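Local coordinates for protein arsenic responsive repressor ArsR (Corynebacterium glutamicum ATCC 13032, PDB 6J0E) that probably represses transcription as a winged-helix dimer that binds operator DNA and releases it when trivalent arsenic binds, at residues 4-9 with 114-119; 21-26 with 109-114; 32-37 with 82-87; 38-43 with 75-80; 58-63 with 96-101. All coordinates share one frame; numbering follows the deposited sequence. Where two conformers were deposited one is given.

Overall arrangement
The chain shows how a small repressor pairs its two end strands beside a DNA-binding core. From the N terminus, strand 4-8 pairs with 116-119 (contact 1), closing a loop that embraces all the other contacts. Inside it, helix 20-24 packs on the end of helix 102-111 (contact 2), and contacts 1 and 2 share Ile-114. Contact 3 lies within contact 2 and joins helix 28-38 to residues 84-86; contact 4, within contact 3, sets helix 41-52 against helix 71-83. Contact 5, tying strand 58-59 to strand 95-100, crosses contacts 3 and 4 in sequence. All five contacts reach the second subunit, contact 5 through Val-100 alone.

Contact 1: residues 4-9 with 114-119; sequences LHTIQL and IGSMEL
His-5 and Ile-7 pair with Leu-119 and Met-117 in a two-stranded antiparallel sheet, a surface contact that joins the N-terminal strand 4-8 to the C-terminal strand 116-125. The bond from Ile-7 N to Met-117 O (2.9 Å) is almost straight, at 168°, and the reverse bond runs from Met-117 N to Ile-7 O. His-5 and Leu-119 exchange a similar pair. At the end of the pairing, Leu-9 N reaches Gly-115 O at 2.9 Å from above the carbonyl plane, and Gly-115 takes a positive phi of 90° there.

The face of Ile-7, Met-117 and Leu-119 is largely apolar, although His-5, bonded to Glu-121 through ND1, shares it. Ile-7 holds CG1 between its backbone N and carbonyl carbon (chi1 55°), which lays the branch alongside Met-117, with CG1 3.7 Å from Met-117 CG. Farther out, Ile-7 CD1 meets Leu-119 CD2 at 3.8 Å, those two chains being set nearly at right angles. From the other end Leu-9 brings CD1 across the same methionine, 3.9 Å from Met-117 CG.

The other face is polar. Thr-6 and Glu-118 lie side by side, though the spacing of Thr-6 OG1 and Glu-118 OE2 is too short to be trusted. Glu-118 also forms a salt bridge to Arg-109 of the second subunit. Such pairing of the two chain ends belongs to the dimerisation region, and Gly-115 sits about 5 Å from a bound arsenic.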
# COMPACT_ATOMS: atom_id res chain seq x y z
N LEU B 4 17.99 -2.87 -1.99
CA LEU B 4 16.70 -2.19 -2.04
C LEU B 4 16.72 -0.84 -1.37
O LEU B 4 17.22 -0.67 -0.31
CB LEU B 4 15.58 -3.04 -1.38
CG LEU B 4 14.16 -2.53 -1.61
CD1 LEU B 4 13.70 -2.63 -3.03
CD2 LEU B 4 13.20 -3.29 -0.68
N HIS B 5 16.05 0.15 -1.95
CA HIS B 5 16.16 1.54 -1.35
C HIS B 5 14.80 2.20 -1.59
O HIS B 5 14.27 2.13 -2.70
CB HIS B 5 17.23 2.34 -2.08
CG HIS B 5 17.50 3.71 -1.55
ND1 HIS B 5 17.95 4.74 -2.36
CD2 HIS B 5 17.36 4.24 -0.30
CE1 HIS B 5 18.08 5.85 -1.63
NE2 HIS B 5 17.70 5.58 -0.39
N THR B 6 14.18 2.73 -0.56
CA THR B 6 13.07 3.64 -0.83
C THR B 6 13.62 5.01 -1.04
O THR B 6 14.29 5.53 -0.16
CB THR B 6 12.06 3.58 0.37
OG1 THR B 6 11.48 2.31 0.49
CG2 THR B 6 10.95 4.70 0.17
N ILE B 7 13.33 5.62 -2.15
CA ILE B 7 13.86 6.91 -2.56
C ILE B 7 12.72 7.91 -2.48
O ILE B 7 11.56 7.53 -2.80
CB ILE B 7 14.39 6.89 -3.97
CG1 ILE B 7 13.41 6.42 -5.06
CG2 ILE B 7 15.65 6.01 -3.99
CD1 ILE B 7 13.81 6.90 -6.45
N GLN B 8 13.03 9.16 -2.14
CA GLN B 8 12.05 10.29 -2.27
C GLN B 8 11.97 10.79 -3.69
O GLN B 8 13.01 10.96 -4.41
CB GLN B 8 12.42 11.48 -1.36
CG GLN B 8 12.51 10.98 0.06
CD GLN B 8 11.17 10.56 0.59
OE1 GLN B 8 10.23 11.28 0.46
NE2 GLN B 8 11.09 9.37 1.14
N LEU B 9 10.78 11.12 -4.16
CA LEU B 9 10.56 11.58 -5.49
C LEU B 9 10.26 13.13 -5.50
O LEU B 9 9.08 13.60 -5.54
CB LEU B 9 9.49 10.79 -6.19
CG LEU B 9 9.86 9.36 -6.50
CD1 LEU B 9 8.59 8.67 -6.90
CD2 LEU B 9 10.90 9.27 -7.58
N ILE B 114 3.22 7.31 -3.17
CA ILE B 114 2.93 8.69 -2.85
C ILE B 114 4.22 9.38 -2.31
O ILE B 114 4.54 9.27 -1.15
CB ILE B 114 1.86 8.73 -1.68
CG1 ILE B 114 0.62 7.94 -2.12
CG2 ILE B 114 1.51 10.22 -1.38
CD1 ILE B 114 -0.09 8.55 -3.22
N GLY B 115 4.98 9.88 -3.23
CA GLY B 115 6.19 10.70 -2.87
C GLY B 115 7.46 9.86 -2.71
O GLY B 115 8.48 10.43 -2.45
N SER B 116 7.40 8.56 -2.91
CA SER B 116 8.58 7.69 -2.71
C SER B 116 8.25 6.39 -3.42
O SER B 116 7.07 6.10 -3.75
CB SER B 116 8.94 7.48 -1.26
OG SER B 116 8.09 6.63 -0.44
N MET B 117 9.29 5.62 -3.71
CA MET B 117 9.16 4.39 -4.41
C MET B 117 10.38 3.53 -4.04
O MET B 117 11.36 4.08 -3.64
CB MET B 117 9.09 4.58 -5.92
CG MET B 117 10.29 5.19 -6.57
SD MET B 117 10.22 5.23 -8.36
CE MET B 117 10.31 3.54 -8.91
N GLU B 118 10.23 2.24 -4.28
CA GLU B 118 11.31 1.21 -4.06
C GLU B 118 11.94 0.91 -5.32
O GLU B 118 11.26 0.43 -6.26
CB GLU B 118 10.71 -0.04 -3.27
CG GLU B 118 10.51 0.21 -1.84
CD GLU B 118 9.31 1.21 -1.55
OE1 GLU B 118 8.24 0.78 -2.34
OE2 GLU B 118 9.43 2.16 -0.91
N LEU B 119 13.28 0.93 -5.33
CA LEU B 119 14.09 0.43 -6.43
C LEU B 119 15.36 -0.17 -5.84
O LEU B 119 15.61 -0.16 -4.69
CB LEU B 119 14.32 1.51 -7.43
CG LEU B 119 15.04 2.83 -7.14
CD1 LEU B 119 16.47 2.60 -6.92
CD2 LEU B 119 14.94 3.74 -8.28
O HOH W 1 9.20 7.33 2.41

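Contact 2: residues 21-26 with 109-114; sequences GPLSSD and RTVLQI
Pro-22 makes the first touch, its ring lying against the last turn of helix 102-111: CB rests 3.8 Å from Val-111 CG2, while CG lies 4.1 Å from Thr-110 CG2, the proline and threonine crossing near a right angle. Leu-23 carries the rest. Its CD2 is pressed to 3.4 Å from Val-111 CG1, tighter than usual for two methyls, the chains meeting at a slant. The other branch reaches past the helix end, Leu-23 CD1 lying 3.9 Å from Ile-114 CD1. The same leucine lies over the backbone, its CD1 3.8 Å from Val-111 O; that oxygen is buried, with no hydrogen-bonding partner in the model.

Ser-25 is the first residue past the helix. Its OG bonds back to Pro-22 O at 2.8 Å and also accepts from the backbone of Glu-27, linking one helix to the next. Tyr-31 and Phe-35 of helix 28-38 pack against Val-111 too, and Leu-23 leans on Ser-48 of the second subunit. Short and long helices packed in this way, with Arg-109 bonded to Leu-112 O of the second subunit and the reverse, make up the helical dimer interface characteristic of ArsR repressors, here with arsenic about 5 Å from the Ile-114 side chain.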
# COMPACT_ATOMS: atom_id res chain seq x y z
N GLY B 21 -2.98 8.19 -11.61
CA GLY B 21 -4.01 7.67 -12.44
C GLY B 21 -4.96 6.75 -11.71
O GLY B 21 -6.14 6.91 -11.80
N PRO B 22 -4.47 5.65 -11.01
CA PRO B 22 -5.46 4.76 -10.39
C PRO B 22 -6.15 5.52 -9.29
O PRO B 22 -7.30 5.29 -9.11
CB PRO B 22 -4.60 3.61 -9.75
CG PRO B 22 -3.32 3.76 -10.41
CD PRO B 22 -3.11 5.09 -10.91
N LEU B 23 -5.49 6.49 -8.61
CA LEU B 23 -6.17 7.16 -7.54
C LEU B 23 -7.31 8.04 -8.13
O LEU B 23 -8.30 8.20 -7.41
CB LEU B 23 -5.25 8.11 -6.82
CG LEU B 23 -4.41 7.37 -5.71
CD1 LEU B 23 -3.36 8.39 -5.27
CD2 LEU B 23 -5.27 6.84 -4.58
N SER B 24 -7.02 8.56 -9.24
CA SER B 24 -8.00 9.52 -9.95
C SER B 24 -9.14 8.84 -10.69
O SER B 24 -10.18 9.44 -10.96
CB SER B 24 -7.32 10.45 -10.87
OG SER B 24 -6.38 11.21 -10.09
N SER B 25 -8.97 7.58 -10.94
CA SER B 25 -9.89 6.83 -11.74
C SER B 25 -11.15 6.55 -10.96
O SER B 25 -11.19 6.63 -9.76
CB SER B 25 -9.26 5.47 -12.19
OG SER B 25 -9.15 4.65 -11.12
N ASP B 26 -12.17 6.16 -11.74
CA ASP B 26 -13.46 5.80 -11.15
C ASP B 26 -13.35 4.42 -10.45
O ASP B 26 -14.27 4.02 -9.77
CB ASP B 26 -14.46 5.70 -12.32
CG ASP B 26 -14.96 7.01 -12.79
OD1 ASP B 26 -14.67 8.07 -12.19
OD2 ASP B 26 -15.73 6.96 -13.81
N ARG B 109 0.08 -1.45 -4.24
CA ARG B 109 1.40 -0.79 -4.19
C ARG B 109 1.56 0.42 -5.03
O ARG B 109 2.16 1.38 -4.57
CB ARG B 109 2.54 -1.73 -4.43
CG ARG B 109 2.70 -2.73 -3.33
CD ARG B 109 4.06 -3.53 -3.46
NE ARG B 109 4.32 -4.11 -4.74
CZ ARG B 109 3.89 -5.33 -5.12
NH1 ARG B 109 3.10 -6.08 -4.27
NH2 ARG B 109 4.15 -5.72 -6.30
N THR B 110 0.98 0.40 -6.26
CA THR B 110 0.97 1.52 -7.16
C THR B 110 0.09 2.68 -6.63
O THR B 110 0.47 3.87 -6.68
CB THR B 110 0.48 1.12 -8.55
OG1 THR B 110 1.33 0.06 -9.01
CG2 THR B 110 0.39 2.26 -9.47
N VAL B 111 -1.04 2.35 -6.06
CA VAL B 111 -1.96 3.42 -5.57
C VAL B 111 -1.32 4.19 -4.39
O VAL B 111 -1.56 5.23 -4.10
CB VAL B 111 -3.28 2.75 -5.09
CG1 VAL B 111 -4.19 3.59 -4.26
CG2 VAL B 111 -4.10 2.23 -6.29
N LEU B 112 -0.45 3.46 -3.68
CA LEU B 112 0.25 3.96 -2.49
C LEU B 112 1.69 4.51 -2.80
O LEU B 112 2.41 4.74 -1.83
CB LEU B 112 0.42 2.83 -1.46
CG LEU B 112 -0.82 2.13 -0.80
CD1 LEU B 112 -0.35 0.83 -0.10
CD2 LEU B 112 -1.42 2.98 0.20
N GLN B 113 2.02 4.71 -4.04
CA GLN B 113 3.30 5.24 -4.44
C GLN B 113 3.16 6.79 -4.40
O GLN B 113 2.96 7.41 -5.39
CB GLN B 113 3.64 4.69 -5.80
CG GLN B 113 5.04 5.13 -6.31
CD GLN B 113 5.10 6.58 -6.79
OE1 GLN B 113 4.46 6.99 -7.85
NE2 GLN B 113 5.93 7.40 -6.05
N ILE B 114 3.22 7.31 -3.17
CA ILE B 114 2.93 8.69 -2.85
C ILE B 114 4.22 9.38 -2.31
O ILE B 114 4.54 9.27 -1.15
CB ILE B 114 1.86 8.73 -1.68
CG1 ILE B 114 0.62 7.94 -2.12
CG2 ILE B 114 1.51 10.22 -1.38
CD1 ILE B 114 -0.09 8.55 -3.22

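Contact 3: residues 32-37 with 82-87; sequences ADLFKV and TEAGFL
Leu-34 and Val-37, one turn apart on helix 28-38, meet Ala-84 and Phe-86, where the chain passes from helix 71-83 to strand 87-92 in the winged-helix domain of the ArsR family; helix 71-83 is probably the recognition helix. The side chains that meet are all apolar, and no hydrogen bond links the segments.

Leu-34 works mainly through one methyl, CD2, with CB also near Phe-86 CZ. Its CD2 lies 4.0 Å from Ala-84 CB and 3.8 Å from Phe-86 CZ, the leucine and the phenylalanine meeting at a slant. Val-37 divides its branches between the same two partners: CG2 faces the alanine methyl, whereas CG1 comes 3.7 Å from Phe-86 CE2. This second methyl approaches in the plane of the ring, at its edge, as the valine and the phenylalanine run past one another in opposite directions. Leu-34 O also stands at the ring edge, 3.8 Å from Phe-86 CZ, so the helix backbone itself borders the aromatic group.

Around this first shell, helix 102-111 packs on the ring through Phe-105, whose plane is about 35° from that of Phe-86, and Leu-108. Leu-38 packs on it as well. Phe-86 is brought to this place by the turn before it: Gly-85 has a positive phi of 97°, and the chain leaves helix 71-83 in a Schellman motif, with two bonds back into the last turn. One of them runs from Gly-85 N to Thr-82 O, at 3.1 Å.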
# COMPACT_ATOMS: atom_id res chain seq x y z
N ALA B 32 -10.61 1.82 -2.29
CA ALA B 32 -10.93 2.03 -0.91
C ALA B 32 -11.67 0.85 -0.28
O ALA B 32 -11.40 0.49 0.86
CB ALA B 32 -11.82 3.31 -0.80
N ASP B 33 -12.58 0.19 -1.04
CA ASP B 33 -13.16 -1.02 -0.50
C ASP B 33 -12.09 -2.09 -0.26
O ASP B 33 -12.20 -2.74 0.67
CB ASP B 33 -14.28 -1.65 -1.39
CG ASP B 33 -15.45 -0.68 -1.69
OD1 ASP B 33 -15.71 0.18 -0.86
OD2 ASP B 33 -16.11 -0.86 -2.79
N LEU B 34 -11.06 -2.17 -1.11
CA LEU B 34 -10.04 -3.15 -0.84
C LEU B 34 -9.29 -2.82 0.42
O LEU B 34 -8.83 -3.69 1.13
CB LEU B 34 -9.08 -3.25 -2.07
CG LEU B 34 -9.74 -3.87 -3.36
CD1 LEU B 34 -8.69 -3.88 -4.45
CD2 LEU B 34 -10.15 -5.30 -3.04
N PHE B 35 -8.89 -1.53 0.68
CA PHE B 35 -8.18 -1.22 1.88
C PHE B 35 -9.04 -1.49 3.16
O PHE B 35 -8.55 -1.91 4.19
CB PHE B 35 -7.76 0.29 1.86
CG PHE B 35 -6.68 0.58 0.90
CD1 PHE B 35 -5.55 -0.18 0.91
CD2 PHE B 35 -6.75 1.69 0.05
CE1 PHE B 35 -4.52 0.18 -0.00
CE2 PHE B 35 -5.68 2.05 -0.86
CZ PHE B 35 -4.61 1.26 -0.84
N LYS B 36 -10.39 -1.36 3.03
CA LYS B 36 -11.32 -1.62 4.09
C LYS B 36 -11.29 -3.12 4.44
O LYS B 36 -11.15 -3.45 5.62
CB LYS B 36 -12.71 -1.06 3.64
CG LYS B 36 -13.74 -1.27 4.68
CD LYS B 36 -14.98 -0.51 4.23
CE LYS B 36 -15.73 -0.04 5.41
NZ LYS B 36 -16.11 -1.22 6.23
N VAL B 37 -11.17 -3.97 3.39
CA VAL B 37 -11.04 -5.37 3.55
C VAL B 37 -9.76 -5.70 4.32
O VAL B 37 -9.74 -6.55 5.13
CB VAL B 37 -11.08 -6.13 2.20
CG1 VAL B 37 -10.72 -7.60 2.43
CG2 VAL B 37 -12.43 -6.07 1.61
N THR B 82 -11.11 -13.86 -0.45
CA THR B 82 -11.33 -14.46 -1.78
C THR B 82 -12.41 -13.60 -2.59
O THR B 82 -12.21 -13.46 -3.71
CB THR B 82 -11.81 -15.88 -1.63
OG1 THR B 82 -10.77 -16.68 -1.03
CG2 THR B 82 -12.14 -16.51 -2.96
N GLU B 83 -13.47 -13.16 -1.96
CA GLU B 83 -14.49 -12.39 -2.69
C GLU B 83 -13.79 -11.08 -3.13
O GLU B 83 -14.16 -10.43 -4.14
CB GLU B 83 -15.66 -12.17 -1.80
CG GLU B 83 -16.48 -13.44 -1.66
CD GLU B 83 -17.37 -13.48 -0.48
OE1 GLU B 83 -18.17 -14.44 -0.39
OE2 GLU B 83 -17.43 -12.54 0.28
N ALA B 84 -12.89 -10.59 -2.31
CA ALA B 84 -12.19 -9.33 -2.66
C ALA B 84 -11.19 -9.46 -3.76
O ALA B 84 -10.69 -8.47 -4.30
CB ALA B 84 -11.65 -8.67 -1.43
N GLY B 85 -10.75 -10.71 -4.01
CA GLY B 85 -9.79 -11.01 -5.05
C GLY B 85 -8.33 -11.12 -4.55
O GLY B 85 -7.39 -11.25 -5.36
N PHE B 86 -8.08 -10.98 -3.21
CA PHE B 86 -6.77 -11.19 -2.68
C PHE B 86 -6.24 -12.63 -2.77
O PHE B 86 -5.03 -12.86 -2.74
CB PHE B 86 -6.65 -10.72 -1.23
CG PHE B 86 -6.87 -9.20 -1.06
CD1 PHE B 86 -6.04 -8.35 -1.76
CD2 PHE B 86 -7.86 -8.71 -0.27
CE1 PHE B 86 -6.25 -6.96 -1.66
CE2 PHE B 86 -8.08 -7.31 -0.18
CZ PHE B 86 -7.25 -6.49 -0.81
N LEU B 87 -7.25 -13.54 -2.72
CA LEU B 87 -6.95 -15.04 -2.68
C LEU B 87 -7.80 -15.67 -3.72
O LEU B 87 -8.81 -15.13 -4.12
CB LEU B 87 -7.33 -15.73 -1.38
CG LEU B 87 -6.77 -15.06 -0.14
CD1 LEU B 87 -7.42 -15.70 1.09
CD2 LEU B 87 -5.26 -15.03 -0.01

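Contact 4: residues 38-43 with 75-80; sequences LGDPVR and SHHLKK
The helix-turn-helix core of the repressor is fastened here between the first turn of helix 41-52 and helix 71-83, probably the recognition helix, by Arg-43 reaching His-77. The arginine runs extended from CG to NE, and NE donates to His-77 ND1 at 3.1 Å. The bond is bent, 143° at the hydrogen, and the guanidinium and ring planes stand 75° apart. A second grip comes from Val-37 O, which accepts from Arg-43 NH1, so NE and NH1 each have an acceptor, limiting guanidinium rotation.

Val-42 crosses the same imidazole near a right angle, its CG1 3.4 Å from His-77 CD2. Lys-80 passes its aliphatic part by the guanidinium, with CG 3.6 Å from Arg-43 NH2, before bending away at chi2. Asp-40, whose CG lies over one face of the Arg-43 guanidinium, is the N-cap of helix 41-52: its OD1 takes Arg-43 N at 3.1 Å and, weakly, Val-42 N.

Because ND1 of His-77 accepts from arginine, it should carry no proton, and a neutral ring would hold its hydrogen on NE2. The nearby carboxylate, with Asp-40 OD1 4.1 Å from His-77 NE2, may help to stabilise that tautomer, while the arginine would probably disfavour a fully protonated ring.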
# COMPACT_ATOMS: atom_id res chain seq x y z
N LEU B 38 -8.68 -5.01 4.00
CA LEU B 38 -7.42 -5.16 4.63
C LEU B 38 -7.34 -4.58 6.05
O LEU B 38 -6.44 -4.84 6.78
CB LEU B 38 -6.31 -4.55 3.79
CG LEU B 38 -6.00 -5.24 2.46
CD1 LEU B 38 -4.88 -4.47 1.83
CD2 LEU B 38 -5.46 -6.72 2.77
N GLY B 39 -8.28 -3.74 6.44
CA GLY B 39 -8.25 -3.11 7.78
C GLY B 39 -8.85 -4.02 8.78
O GLY B 39 -9.54 -3.56 9.61
N ASP B 40 -8.44 -5.28 8.84
CA ASP B 40 -8.80 -6.20 9.90
C ASP B 40 -7.47 -6.92 10.29
O ASP B 40 -6.84 -7.51 9.46
CB ASP B 40 -9.82 -7.23 9.39
CG ASP B 40 -10.15 -8.29 10.43
OD1 ASP B 40 -9.33 -9.09 10.81
OD2 ASP B 40 -11.25 -8.34 10.87
N PRO B 41 -7.09 -6.93 11.52
CA PRO B 41 -5.84 -7.58 11.93
C PRO B 41 -5.67 -9.05 11.67
O PRO B 41 -4.57 -9.47 11.25
CB PRO B 41 -5.78 -7.37 13.49
CG PRO B 41 -7.03 -6.67 13.84
CD PRO B 41 -7.95 -6.51 12.67
N VAL B 42 -6.74 -9.83 11.86
CA VAL B 42 -6.69 -11.27 11.63
C VAL B 42 -6.41 -11.46 10.10
O VAL B 42 -5.71 -12.39 9.66
CB VAL B 42 -7.95 -12.00 12.15
CG1 VAL B 42 -7.98 -13.48 11.74
CG2 VAL B 42 -8.06 -11.85 13.63
N ARG B 43 -7.10 -10.66 9.24
CA ARG B 43 -6.86 -10.80 7.81
C ARG B 43 -5.46 -10.55 7.41
O ARG B 43 -4.89 -11.23 6.58
CB ARG B 43 -7.77 -9.88 6.93
CG ARG B 43 -9.19 -10.35 6.89
CD ARG B 43 -10.17 -9.42 6.30
NE ARG B 43 -11.47 -9.86 6.73
CZ ARG B 43 -12.53 -9.06 6.76
NH1 ARG B 43 -12.39 -7.72 6.53
NH2 ARG B 43 -13.69 -9.60 7.11
N SER B 75 -12.32 -19.52 8.20
CA SER B 75 -13.10 -19.69 7.00
C SER B 75 -13.84 -18.38 6.64
O SER B 75 -13.96 -18.12 5.48
CB SER B 75 -14.13 -20.81 7.08
OG SER B 75 -13.43 -22.01 6.94
N HIS B 76 -14.32 -17.63 7.63
CA HIS B 76 -15.08 -16.38 7.35
C HIS B 76 -14.10 -15.40 6.61
O HIS B 76 -14.42 -14.75 5.62
CB HIS B 76 -15.58 -15.78 8.64
CG HIS B 76 -16.09 -14.38 8.49
ND1 HIS B 76 -17.40 -14.14 8.15
CD2 HIS B 76 -15.51 -13.18 8.70
CE1 HIS B 76 -17.60 -12.83 8.12
NE2 HIS B 76 -16.47 -12.23 8.48
N HIS B 77 -12.92 -15.30 7.17
CA HIS B 77 -11.88 -14.32 6.72
C HIS B 77 -11.43 -14.73 5.33
O HIS B 77 -11.25 -13.88 4.48
CB HIS B 77 -10.77 -14.19 7.68
CG HIS B 77 -11.13 -13.40 8.90
ND1 HIS B 77 -11.68 -12.13 8.83
CD2 HIS B 77 -11.01 -13.68 10.22
CE1 HIS B 77 -11.98 -11.73 10.06
NE2 HIS B 77 -11.49 -12.60 10.92
N LEU B 78 -11.26 -16.03 5.11
CA LEU B 78 -10.82 -16.48 3.86
C LEU B 78 -11.86 -16.17 2.76
O LEU B 78 -11.48 -15.84 1.64
CB LEU B 78 -10.51 -17.94 3.82
CG LEU B 78 -9.32 -18.31 4.68
CD1 LEU B 78 -9.23 -19.82 4.69
CD2 LEU B 78 -8.06 -17.79 4.07
N LYS B 79 -13.11 -16.32 3.14
CA LYS B 79 -14.19 -16.11 2.17
C LYS B 79 -14.13 -14.53 1.78
O LYS B 79 -14.27 -14.19 0.65
CB LYS B 79 -15.52 -16.57 2.79
CG LYS B 79 -16.68 -16.37 1.86
CD LYS B 79 -17.76 -17.31 2.22
CE LYS B 79 -18.92 -17.09 1.29
NZ LYS B 79 -19.50 -15.80 1.57
N LYS B 80 -14.01 -13.64 2.75
CA LYS B 80 -14.02 -12.20 2.48
C LYS B 80 -12.79 -11.84 1.62
O LYS B 80 -12.95 -11.13 0.68
CB LYS B 80 -14.02 -11.44 3.80
CG LYS B 80 -15.33 -11.67 4.60
CD LYS B 80 -16.58 -11.12 3.92
CE LYS B 80 -17.77 -11.23 4.95
NZ LYS B 80 -18.93 -10.81 4.14

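Contact 5: residues 58-63 with 96-101; sequences VSVNEL and VLHRVR
The imidazole of His-98 has Val-58 O at its edge, near the ring plane, and Val-60 CG2 obliquely beside it, 4.4 Å from His-98 ND1. A water also approaches ND1, though too closely for the distance to be relied on. The same water donates to Val-58 O at 3.0 Å and to Val-96 O, bridging strand and strand.

Backbone bonds do the joining. Val-58 N gives to His-98 O at 2.9 Å, and His-98 N returns a bond to Val-58 O at 2.7 Å, running straight at 173°. With the water, Val-58 O is thus gripped by two donors. Leu-97, whose CG stands anti to its carbonyl carbon (chi1 -51°), sends CD2 against Ser-59 across the pairing, 3.8 Å from Ser-59 CB. Ser-59 then starts helix 60-67 as its N-cap, OG accepting from Glu-62 N at 3.2 Å.

The short strand 58-59 is the third, outer member of the sheet whose other two strands, 87-92 and 95-100, form the wing. Val-58 leans on Leu-50 of helix 41-52, Val-60 on Leu-78 of helix 71-83, and His-98 on Thr-82, so strand 58-59 and the start of helix 60-67 join the wing sheet to helices 41-52 and 71-83.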
# COMPACT_ATOMS: atom_id res chain seq x y z
N VAL B 58 -2.60 -23.13 0.84
CA VAL B 58 -2.70 -23.70 2.19
C VAL B 58 -4.20 -24.02 2.44
O VAL B 58 -5.07 -23.27 2.01
CB VAL B 58 -2.06 -22.68 3.17
CG1 VAL B 58 -2.25 -23.03 4.62
CG2 VAL B 58 -0.55 -22.54 2.87
N SER B 59 -4.50 -25.11 3.14
CA SER B 59 -5.85 -25.39 3.62
C SER B 59 -6.29 -24.60 4.87
O SER B 59 -5.49 -24.22 5.70
CB SER B 59 -6.03 -26.87 3.95
OG SER B 59 -5.24 -27.14 5.07
N VAL B 60 -7.58 -24.45 5.01
CA VAL B 60 -8.10 -23.88 6.27
C VAL B 60 -7.59 -24.61 7.51
O VAL B 60 -7.20 -23.95 8.48
CB VAL B 60 -9.60 -23.82 6.26
CG1 VAL B 60 -10.12 -23.14 7.53
CG2 VAL B 60 -10.03 -23.02 5.06
N ASN B 61 -7.54 -25.92 7.51
CA ASN B 61 -7.03 -26.75 8.65
C ASN B 61 -5.63 -26.38 9.04
O ASN B 61 -5.34 -26.23 10.20
CB ASN B 61 -7.00 -28.23 8.40
CG ASN B 61 -8.24 -28.87 8.83
OD1 ASN B 61 -9.28 -28.22 8.82
ND2 ASN B 61 -8.16 -30.14 9.19
N GLU B 62 -4.79 -26.14 8.04
CA GLU B 62 -3.42 -25.79 8.32
C GLU B 62 -3.36 -24.37 8.94
O GLU B 62 -2.59 -24.09 9.89
CB GLU B 62 -2.61 -25.90 7.04
CG GLU B 62 -1.11 -25.57 7.22
CD GLU B 62 -0.21 -25.76 5.95
OE1 GLU B 62 -0.61 -26.26 4.87
OE2 GLU B 62 0.97 -25.33 6.05
N LEU B 63 -4.21 -23.47 8.46
CA LEU B 63 -4.11 -22.11 8.96
C LEU B 63 -4.70 -22.06 10.39
O LEU B 63 -4.28 -21.26 11.21
CB LEU B 63 -4.92 -21.02 8.08
CG LEU B 63 -4.20 -20.60 6.79
CD1 LEU B 63 -5.31 -19.96 5.93
CD2 LEU B 63 -3.01 -19.73 7.21
N VAL B 96 -10.02 -28.23 -0.63
CA VAL B 96 -9.89 -26.83 -1.14
C VAL B 96 -8.70 -26.13 -0.44
O VAL B 96 -8.68 -26.04 0.78
CB VAL B 96 -11.12 -26.01 -0.82
CG1 VAL B 96 -10.89 -24.53 -1.18
CG2 VAL B 96 -12.40 -26.50 -1.57
N LEU B 97 -7.71 -25.64 -1.24
CA LEU B 97 -6.60 -24.80 -0.70
C LEU B 97 -6.84 -23.34 -1.09
O LEU B 97 -7.55 -23.02 -2.04
CB LEU B 97 -5.31 -25.20 -1.24
CG LEU B 97 -5.04 -26.72 -1.12
CD1 LEU B 97 -3.76 -27.05 -1.82
CD2 LEU B 97 -5.08 -27.11 0.30
N HIS B 98 -6.24 -22.41 -0.32
CA HIS B 98 -6.29 -20.99 -0.68
C HIS B 98 -4.93 -20.47 -0.99
O HIS B 98 -3.98 -20.81 -0.31
CB HIS B 98 -6.85 -20.30 0.54
CG HIS B 98 -8.31 -20.31 0.55
ND1 HIS B 98 -9.01 -21.30 1.11
CD2 HIS B 98 -9.23 -19.44 0.05
CE1 HIS B 98 -10.30 -21.08 0.99
NE2 HIS B 98 -10.47 -19.91 0.41
N ARG B 99 -4.81 -19.67 -2.06
CA ARG B 99 -3.52 -19.10 -2.38
C ARG B 99 -3.68 -17.61 -2.66
O ARG B 99 -4.63 -17.13 -3.32
CB ARG B 99 -2.83 -19.75 -3.55
CG ARG B 99 -3.75 -19.90 -4.69
CD ARG B 99 -2.96 -19.93 -6.05
NE ARG B 99 -4.00 -19.81 -7.06
CZ ARG B 99 -3.88 -20.07 -8.34
NH1 ARG B 99 -2.73 -20.48 -8.84
NH2 ARG B 99 -4.95 -19.95 -9.10
N VAL B 100 -2.71 -16.90 -2.18
CA VAL B 100 -2.64 -15.49 -2.47
C VAL B 100 -2.47 -15.22 -3.98
O VAL B 100 -1.80 -15.92 -4.75
CB VAL B 100 -1.58 -14.82 -1.63
CG1 VAL B 100 -0.25 -15.11 -2.14
CG2 VAL B 100 -1.88 -13.31 -1.65
N ARG B 101 -3.17 -14.23 -4.42
CA ARG B 101 -3.03 -13.68 -5.78
C ARG B 101 -2.18 -12.36 -5.69
O ARG B 101 -2.51 -11.40 -5.02
CB ARG B 101 -4.42 -13.42 -6.33
CG ARG B 101 -5.30 -14.65 -6.64
CD ARG B 101 -4.76 -15.63 -7.67
NE ARG B 101 -4.66 -15.04 -9.02
CZ ARG B 101 -4.97 -15.61 -10.17
NH1 ARG B 101 -5.57 -16.79 -10.15
NH2 ARG B 101 -4.75 -14.96 -11.33
O HOH W 2 -8.11 -23.27 2.18